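Local structure of D-aminoacid aminotransferase-like PLP-dependent enzyme (Haemophilus somnus, 3CEB) at residues Gln42-Leu46 with Ala47-Ala51; Leu154-Gly157 with Thr158-Lys162. The protein is probably a pyridoxal-phosphate-dependent class IV aminotransferase-fold enzyme, possibly a 4-amino-4-deoxychorismate lyase. One frame throughout, in Å; residues are numbered along the deposited sequence.

Interaction 1 (Gln42-Leu46 with Ala47-Ala51)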
loop_
_atom_site.group_PDB
_atom_site.type_symbol
_atom_site.label_atom_id
_atom_site.label_comp_id
_atom_site.label_asym_id
_atom_site.label_seq_id
_atom_site.Cartn_x
_atom_site.Cartn_y
_atom_site.Cartn_z
ATOM N N GLN A 42 17.878 14.442 -6.688
ATOM C CA GLN A 42 17.097 15.572 -6.120
ATOM C C GLN A 42 15.678 15.129 -6.048
ATOM O O GLN A 42 14.999 15.173 -7.024
ATOM C CB GLN A 42 17.068 16.758 -7.067
ATOM C CG GLN A 42 18.329 16.881 -7.898
ATOM C CD GLN A 42 19.410 17.587 -7.125
ATOM O OE1 GLN A 42 19.251 18.784 -6.824
ATOM N NE2 GLN A 42 20.515 16.869 -6.776
ATOM N N PRO A 43 15.204 14.705 -4.905
ATOM C CA PRO A 43 13.853 14.173 -5.011
ATOM C C PRO A 43 12.739 15.195 -5.256
ATOM O O PRO A 43 12.810 16.317 -4.824
ATOM C CB PRO A 43 13.636 13.482 -3.661
ATOM C CG PRO A 43 14.819 13.785 -2.823
ATOM C CD PRO A 43 15.925 14.219 -3.727
ATOM N N PHE A 44 11.705 14.784 -5.976
ATOM C CA PHE A 44 10.547 15.639 -6.163
ATOM C C PHE A 44 9.841 15.891 -4.851
ATOM O O PHE A 44 9.932 15.108 -3.898
ATOM C CB PHE A 44 9.589 14.966 -7.162
ATOM C CG PHE A 44 10.133 14.953 -8.571
ATOM C CD1 PHE A 44 10.256 16.127 -9.267
ATOM C CD2 PHE A 44 10.605 13.804 -9.128
ATOM C CE1 PHE A 44 10.806 16.142 -10.518
ATOM C CE2 PHE A 44 11.169 13.813 -10.404
ATOM C CZ PHE A 44 11.271 14.969 -11.094
ATOM N N ASP A 45 9.152 17.008 -4.769
ATOM C CA ASP A 45 8.339 17.290 -3.578
ATOM C C ASP A 45 6.915 16.865 -3.943
ATOM O O ASP A 45 6.191 17.560 -4.653
ATOM C CB ASP A 45 8.459 18.762 -3.217
ATOM C CG ASP A 45 7.615 19.168 -2.031
ATOM O OD1 ASP A 45 6.620 18.484 -1.663
ATOM O OD2 ASP A 45 7.952 20.233 -1.488
ATOM N N LEU A 46 6.546 15.669 -3.506
ATOM C CA LEU A 46 5.255 15.099 -3.836
ATOM C C LEU A 46 4.087 15.996 -3.399
ATOM O O LEU A 46 3.086 16.071 -4.070
ATOM C CB LEU A 46 5.107 13.714 -3.189
ATOM C CG LEU A 46 6.107 12.604 -3.558
ATOM C CD1 LEU A 46 5.637 11.222 -3.015
ATOM C CD2 LEU A 46 6.334 12.567 -5.074
ATOM N N ALA A 47 4.199 16.675 -2.274
ATOM C CA ALA A 47 3.103 17.544 -1.834
ATOM C C ALA A 47 2.919 18.650 -2.855
ATOM O O ALA A 47 1.801 18.976 -3.229
ATOM C CB ALA A 47 3.370 18.138 -0.444
ATOM N N LYS A 48 4.020 19.224 -3.323
ATOM C CA LYS A 48 3.941 20.328 -4.302
ATOM C C LYS A 48 3.337 19.897 -5.651
ATOM O O LYS A 48 2.599 20.652 -6.256
ATOM C CB LYS A 48 5.284 20.953 -4.553
ATOM C CG LYS A 48 5.843 21.705 -3.378
ATOM C CD LYS A 48 6.967 22.700 -3.787
ATOM C CE LYS A 48 7.670 23.299 -2.549
ATOM N NZ LYS A 48 8.670 24.305 -2.967
ATOM N N ILE A 49 3.645 18.678 -6.084
ATOM C CA ILE A 49 3.149 18.153 -7.336
ATOM C C ILE A 49 1.635 18.073 -7.303
ATOM O O ILE A 49 0.947 18.440 -8.241
ATOM C CB ILE A 49 3.722 16.749 -7.645
ATOM C CG1 ILE A 49 5.195 16.882 -7.997
ATOM C CG2 ILE A 49 2.987 16.126 -8.870
ATOM C CD1 ILE A 49 5.952 15.547 -8.139
ATOM N N ILE A 50 1.124 17.615 -6.179
ATOM C CA ILE A 50 -0.307 17.416 -6.022
ATOM C C ILE A 50 -1.013 18.760 -5.884
ATOM O O ILE A 50 -1.949 19.073 -6.610
ATOM C CB ILE A 50 -0.592 16.577 -4.752
ATOM C CG1 ILE A 50 -0.021 15.166 -4.933
ATOM C CG2 ILE A 50 -2.083 16.531 -4.428
ATOM C CD1 ILE A 50 -0.529 14.497 -6.149
ATOM N N ALA A 51 -0.532 19.529 -4.919
ATOM C CA ALA A 51 -1.126 20.825 -4.579
ATOM C C ALA A 51 -1.349 21.645 -5.815
ATOM O O ALA A 51 -2.382 22.321 -5.922
ATOM C CB ALA A 51 -0.261 21.618 -3.564
#
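Asp-45 and Lys-48 meet at the start of helix 46-51, their side chains crossing at about a right angle. From Asp-45 CB, which lies 3.9 Å from Lys-48 CG, the side chain continues to Asp-45 CG, anti to the backbone N (chi1 178°), which points the carboxylate at the first turn's N-H groups. Asp-45 OD1 accepts from Lys-48 N at 3.2 Å; the bond is fairly straight, 160° at the hydrogen, but the donor stands well above the carboxylate plane. Asp-45 OD2, the other branch, lies against the lysine chain, 3.2 Å from Lys-48 CG and 3.3 Å from Lys-48 CE. Lys-48 NZ stays 4.4 Å from Asp-45 OD2, opposite charges near each other without a salt bridge, their attraction probably a modest addition to the cap. Along the backbone, Ile-49 N donates to Asp-45 O and Ile-50 N to Leu-46 O, the first regular helical bonds. Ile-49 sends CD1 back to Phe-44 CB at 3.8 Å, while the Phe-44 ring makes an edge-to-face contact with Tyr-75. Gln-25 of helix 21-35 ties down the preceding loop: its NE2 donates to Phe-44 O and its OE1 accepts from Leu-46 N. The whole is a helix N-cap, with Asp-45 as the capping residue.

Interaction 2 (Leu154-Gly157 with Thr158-Lys162)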
loop_
_atom_site.group_PDB
_atom_site.type_symbol
_atom_site.label_atom_id
_atom_site.label_comp_id
_atom_site.label_asym_id
_atom_site.label_seq_id
_atom_site.Cartn_x
_atom_site.Cartn_y
_atom_site.Cartn_z
ATOM N N LEU A 154 5.262 -7.608 3.264
ATOM C CA LEU A 154 6.105 -7.570 2.080
ATOM C C LEU A 154 6.507 -6.113 1.941
ATOM O O LEU A 154 7.675 -5.798 1.831
ATOM C CB LEU A 154 5.361 -8.013 0.829
ATOM C CG LEU A 154 4.802 -9.422 0.837
ATOM C CD1 LEU A 154 4.105 -9.773 -0.495
ATOM C CD2 LEU A 154 5.948 -10.414 1.201
ATOM N N LEU A 155 5.508 -5.228 1.915
ATOM C CA LEU A 155 5.757 -3.780 1.769
ATOM C C LEU A 155 5.310 -3.005 3.002
ATOM O O LEU A 155 4.229 -3.240 3.517
ATOM C CB LEU A 155 5.006 -3.203 0.543
ATOM C CG LEU A 155 5.279 -1.719 0.169
ATOM C CD1 LEU A 155 6.750 -1.447 -0.127
ATOM C CD2 LEU A 155 4.428 -1.266 -1.007
ATOM N N GLU A 156 6.120 -2.071 3.463
ATOM C CA GLU A 156 5.688 -1.202 4.528
ATOM C C GLU A 156 4.772 -0.104 3.991
ATOM O O GLU A 156 5.216 0.965 3.519
ATOM C CB GLU A 156 6.882 -0.580 5.216
ATOM C CG GLU A 156 7.646 -1.564 6.045
ATOM C CD GLU A 156 8.832 -0.939 6.685
ATOM O OE1 GLU A 156 8.918 0.288 6.710
ATOM O OE2 GLU A 156 9.684 -1.667 7.176
ATOM N N GLY A 157 3.481 -0.345 4.104
ATOM C CA GLY A 157 2.506 0.611 3.578
ATOM C C GLY A 157 2.485 1.973 4.246
ATOM O O GLY A 157 2.847 2.131 5.422
ATOM N N THR A 158 2.047 2.974 3.488
ATOM C CA THR A 158 1.979 4.293 4.062
ATOM C C THR A 158 0.805 4.269 5.033
ATOM O O THR A 158 0.891 4.812 6.112
ATOM C CB THR A 158 1.856 5.425 3.017
ATOM O OG1 THR A 158 0.719 5.202 2.184
ATOM C CG2 THR A 158 3.108 5.527 2.140
ATOM N N GLN A 159 -0.270 3.578 4.696
ATOM C CA GLN A 159 -1.463 3.629 5.554
ATOM C C GLN A 159 -1.133 2.915 6.872
ATOM O O GLN A 159 -1.432 3.364 7.980
ATOM C CB GLN A 159 -2.638 2.947 4.838
ATOM C CG GLN A 159 -3.996 2.974 5.588
ATOM C CD GLN A 159 -4.555 4.360 5.648
ATOM O OE1 GLN A 159 -4.569 4.974 6.709
ATOM N NE2 GLN A 159 -4.958 4.895 4.496
ATOM N N ARG A 160 -0.488 1.775 6.709
ATOM C CA ARG A 160 -0.020 0.983 7.827
ATOM C C ARG A 160 0.879 1.852 8.704
ATOM O O ARG A 160 0.727 1.883 9.919
ATOM C CB ARG A 160 0.738 -0.238 7.295
ATOM C CG ARG A 160 1.492 -1.076 8.326
ATOM C CD ARG A 160 2.339 -2.131 7.612
ATOM N NE ARG A 160 2.913 -3.129 8.514
ATOM C CZ ARG A 160 4.033 -2.950 9.183
ATOM N NH1 ARG A 160 4.685 -1.817 9.090
ATOM N NH2 ARG A 160 4.463 -3.891 9.980
ATOM N N ALA A 161 1.802 2.588 8.094
ATOM C CA ALA A 161 2.733 3.443 8.869
ATOM C C ALA A 161 1.982 4.504 9.723
ATOM O O ALA A 161 2.336 4.760 10.878
ATOM C CB ALA A 161 3.756 4.084 7.939
ATOM N N LYS A 162 0.933 5.094 9.159
ATOM C CA LYS A 162 0.193 6.165 9.837
ATOM C C LYS A 162 -0.599 5.546 10.950
ATOM O O LYS A 162 -0.745 6.118 12.036
ATOM C CB LYS A 162 -0.740 6.930 8.852
ATOM C CG LYS A 162 -1.821 7.897 9.437
ATOM C CD LYS A 162 -1.342 9.302 9.900
HETATM O O HOH W 1 4.376 0.626 7.282
#
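Gly-157 is the N-cap of helix 158-165, and Thr-158 follows it with CB 3.7 Å from Gly-157 C. Thr-158 OG1 sits between its own nitrogen and carbonyl carbon (chi1 56°) and hydrogen-bonds phosphate oxygen OP2 of the modified lysine LLP at position 103. Gln-159 gives its backbone N-H to OP3 of the same phosphate, so the helix start, whose dipole would favour an anion, forms part of the cofactor site; Gln-159 NE2 bonds Asn-189 O instead. Arg-160 passes back beside the glycine, with CB 3.7 Å from Gly-157 O. Its CG is anti to the backbone N (chi1 171°) and the chain stays extended to NE, which brings the guanidinium near Glu-156: Arg-160 NH1 is 4.3 Å from Glu-156 CG. A water at the guanidinium edge, in its plane, accepts from Arg-160 NH1 at 3.1 Å and donates to Gly-157 O at 2.8 Å. Ala-161 N shares that carbonyl, donating to Gly-157 O at 2.9 Å. Helix 21-35 packs on Thr-158 through His-24 and Arg-27, strand 185-188 meets Gln-159 and Arg-160 through Ile-188, and Arg-160 NH2 reaches Pro-150 O at the end of strand 146-150.

Both interactions are helix starts, yet they cap differently. In interaction 1 a carboxylate takes a backbone N-H of the first turn; in interaction 2 the N-cap is a glycine, and the cofactor phosphate takes the N-H of Gln-159. The centre of interaction 1 is about 19 Å from that of the chain, and the contact is partly buried, with Leu-46, Ile-49 and Ile-50 buried and Lys-48 exposed. Interaction 2 is buried, its centre about 6 Å from that of the chain, and the polar groups of Thr-158, Gln-159 and Arg-160 serve the cofactor, a water and neighbouring backbone carbonyls. The two centres are about 20 Å apart and the contacts do not touch, but helix 21-35 packs against both.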